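Local coordinates for putative PII-like nitrogen regulatory protein (Shewanella baltica, PDB 3CE8), which is of unknown function but resembles the trimeric PII nitrogen regulatory proteins and may act in signalling as they do, at residues D37-D40 and T41-L45. Residues are numbered along the deposited sequence; the frame is centred on the assembly and turned at random.
Sequences DIVD and TLIEL. With EDO (1,2-ethanediol), chain D.
Within the C-terminal part of amphipathic helix 35-42, packed on the antiparallel sheet of a ferredoxin-like, PII-type fold, Asp37, Ile38 and Val39 meet Thr41, Leu42 and Ile43 at i to i+4 spacing. Leu42 N hydrogen-bonds to Ile38 O at 3.1 Å and Ile43 N to Val39 O at 3.0 Å; a type I turn runs from Leu42 to Leu45. Thr41 grips Asp37 O twice: its N at 3.2 Å and its OG1, also at 3.2 Å, arrive from opposite faces of the carbonyl plane. With OG1 beside its own backbone N (chi1 -72°), the hydroxyl folds back onto the preceding turn; a threonine thus suits the border between solvent and helix 90-100, where its side chain also touches Val100. A valine here has no hydroxyl, so Asp37 O would probably be held by the backbone N-H alone, and less firmly. Branched and long aliphatic residues suit the sheet-facing side: the side chains of Ile38 and Leu42 run alongside each other in the same direction, and both rest on Phe81. Asp37 and Asp40, by contrast, suit the exposed side. Val39 and Ile43 continue the apolar surface toward a second subunit, where Val39 packs on Phe59 of that chain. On the sheet-facing side, Ile38 CG2 meets Leu42 CD1 at 3.6 Å.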
ATOM      1  N   ASP A  37     -17.325 -11.463  -6.499  1.00 25.15           N
ATOM      2  CA  ASP A  37     -18.462 -11.167  -5.620  1.00 23.97           C
ATOM      3  C   ASP A  37     -18.168  -9.862  -4.899  1.00 23.15           C
ATOM      4  O   ASP A  37     -19.062  -9.055  -4.635  1.00 23.49           O
ATOM      5  CB  ASP A  37     -18.697 -12.301  -4.620  1.00 24.14           C
ATOM      6  CG  ASP A  37     -19.066 -13.608  -5.302  1.00 25.98           C
ATOM      7  OD1 ASP A  37     -20.026 -13.614  -6.095  1.00 33.70           O
ATOM      8  OD2 ASP A  37     -18.392 -14.630  -5.060  1.00 28.21           O
ATOM      9  N   ILE A  38     -16.891  -9.645  -4.627  1.00 21.37           N
ATOM     10  CA  ILE A  38     -16.490  -8.438  -3.932  1.00 20.89           C
ATOM     11  C   ILE A  38     -16.605  -7.268  -4.905  1.00 21.45           C
ATOM     12  O   ILE A  38     -17.057  -6.179  -4.557  1.00 23.67           O
ATOM     13  CB  ILE A  38     -15.067  -8.501  -3.352  1.00 20.62           C
ATOM     14  CG1 ILE A  38     -15.017  -9.406  -2.126  1.00 22.06           C
ATOM     15  CG2 ILE A  38     -14.597  -7.106  -2.907  1.00 19.22           C
ATOM     16  CD1 ILE A  38     -13.632  -9.523  -1.504  1.00 16.27           C
ATOM     17  N   VAL A  39     -16.200  -7.505  -6.136  1.00 20.55           N
ATOM     18  CA  VAL A  39     -16.222  -6.448  -7.148  1.00 19.34           C
ATOM     19  C   VAL A  39     -17.661  -6.010  -7.350  1.00 20.82           C
ATOM     20  O   VAL A  39     -17.964  -4.829  -7.452  1.00 22.17           O
ATOM     21  CB  VAL A  39     -15.574  -6.925  -8.467  1.00 19.15           C
ATOM     22  CG1 VAL A  39     -15.983  -6.042  -9.681  1.00 15.69           C
ATOM     23  CG2 VAL A  39     -14.076  -6.981  -8.280  1.00 15.48           C
ATOM     24  N   ASP A  40     -18.540  -6.992  -7.332  1.00 20.69           N
ATOM     25  CA  ASP A  40     -19.957  -6.769  -7.564  1.00 21.26           C
ATOM     26  C   ASP A  40     -20.573  -5.924  -6.487  1.00 21.51           C
ATOM     27  O   ASP A  40     -21.446  -5.099  -6.734  1.00 22.86           O
ATOM     28  CB  ASP A  40     -20.720  -8.093  -7.629  1.00 22.45           C
ATOM     29  CG  ASP A  40     -20.484  -8.849  -8.941  1.00 26.41           C
ATOM     30  OD1 ASP A  40     -19.916  -8.266  -9.889  1.00 29.00           O
ATOM     31  OD2 ASP A  40     -20.880 -10.027  -9.031  1.00 26.45           O
ATOM     32  N   THR A  41     -20.083  -6.117  -5.280  1.00 21.85           N
ATOM     33  CA  THR A  41     -20.625  -5.411  -4.124  1.00 20.77           C
ATOM     34  C   THR A  41     -20.212  -3.966  -4.178  1.00 21.54           C
ATOM     35  O   THR A  41     -21.016  -3.060  -3.967  1.00 22.29           O
ATOM     36  CB  THR A  41     -20.101  -5.991  -2.821  1.00 19.88           C
ATOM     37  OG1 THR A  41     -20.714  -7.262  -2.601  1.00 26.63           O
ATOM     38  CG2 THR A  41     -20.411  -5.070  -1.649  1.00 18.14           C
ATOM     39  N   LEU A  42     -18.947  -3.777  -4.532  1.00 21.00           N
ATOM     40  CA  LEU A  42     -18.318  -2.469  -4.488  1.00 20.64           C
ATOM     41  C   LEU A  42     -18.895  -1.570  -5.536  1.00 22.15           C
ATOM     42  O   LEU A  42     -19.160  -0.394  -5.279  1.00 21.66           O
ATOM     43  CB  LEU A  42     -16.797  -2.575  -4.679  1.00 20.22           C
ATOM     44  CG  LEU A  42     -16.050  -3.319  -3.574  1.00 17.05           C
ATOM     45  CD1 LEU A  42     -14.631  -3.635  -3.954  1.00 18.42           C
ATOM     46  CD2 LEU A  42     -16.121  -2.489  -2.278  1.00 15.10           C
ATOM     47  N   ILE A  43     -19.113  -2.137  -6.721  1.00 24.90           N
ATOM     48  CA  ILE A  43     -19.577  -1.329  -7.876  1.00 25.72           C
ATOM     49  C   ILE A  43     -20.967  -0.805  -7.607  1.00 25.97           C
ATOM     50  O   ILE A  43     -21.419   0.150  -8.249  1.00 27.38           O
ATOM     51  CB  ILE A  43     -19.576  -2.065  -9.280  1.00 26.26           C
ATOM     52  CG1 ILE A  43     -20.485  -3.288  -9.248  1.00 27.69           C
ATOM     53  CG2 ILE A  43     -18.167  -2.434  -9.749  1.00 23.83           C
ATOM     54  CD1 ILE A  43     -20.713  -3.887 -10.600  1.00 29.37           C
ATOM     55  N   GLU A  44     -21.609  -1.386  -6.607  1.00 24.29           N
ATOM     56  CA  GLU A  44     -23.012  -1.072  -6.342  1.00 24.22           C
ATOM     57  C   GLU A  44     -23.166  -0.027  -5.234  1.00 22.53           C
ATOM     58  O   GLU A  44     -24.223   0.552  -5.007  1.00 21.18           O
ATOM     59  CB  GLU A  44     -23.734  -2.369  -6.003  1.00 25.22           C
ATOM     60  CG  GLU A  44     -25.102  -2.388  -6.534  1.00 34.62           C
ATOM     61  CD  GLU A  44     -25.101  -2.202  -8.065  1.00 43.12           C
ATOM     62  OE1 GLU A  44     -24.489  -3.044  -8.773  1.00 48.00           O
ATOM     63  OE2 GLU A  44     -25.713  -1.217  -8.562  1.00 47.41           O
ATOM     64  N   LEU A  45     -22.063   0.207  -4.555  1.00 22.11           N
ATOM     65  CA  LEU A  45     -21.999   1.165  -3.451  1.00 22.05           C
ATOM     66  C   LEU A  45     -21.751   2.582  -4.011  1.00 24.17           C
ATOM     67  O   LEU A  45     -20.670   2.890  -4.552  1.00 26.93           O
ATOM     68  CB  LEU A  45     -20.940   0.740  -2.425  1.00 20.36           C
ATOM     69  CG  LEU A  45     -21.246  -0.550  -1.635  1.00 19.55           C
ATOM     70  CD1 LEU A  45     -20.062  -1.033  -0.778  1.00 12.85           C
ATOM     71  CD2 LEU A  45     -22.508  -0.378  -0.768  1.00 12.91           C
TER
HETATM   72  C1  EDO D 104     -24.142  -3.215  -2.266  1.00 88.47           C
HETATM   73  O1  EDO D 104     -23.770  -4.236  -3.199  1.00 89.13           O
HETATM   74  C2  EDO D 104     -25.065  -2.123  -2.820  1.00 89.08           C
HETATM   75  O2  EDO D 104     -25.816  -1.571  -1.742  1.00 87.01           O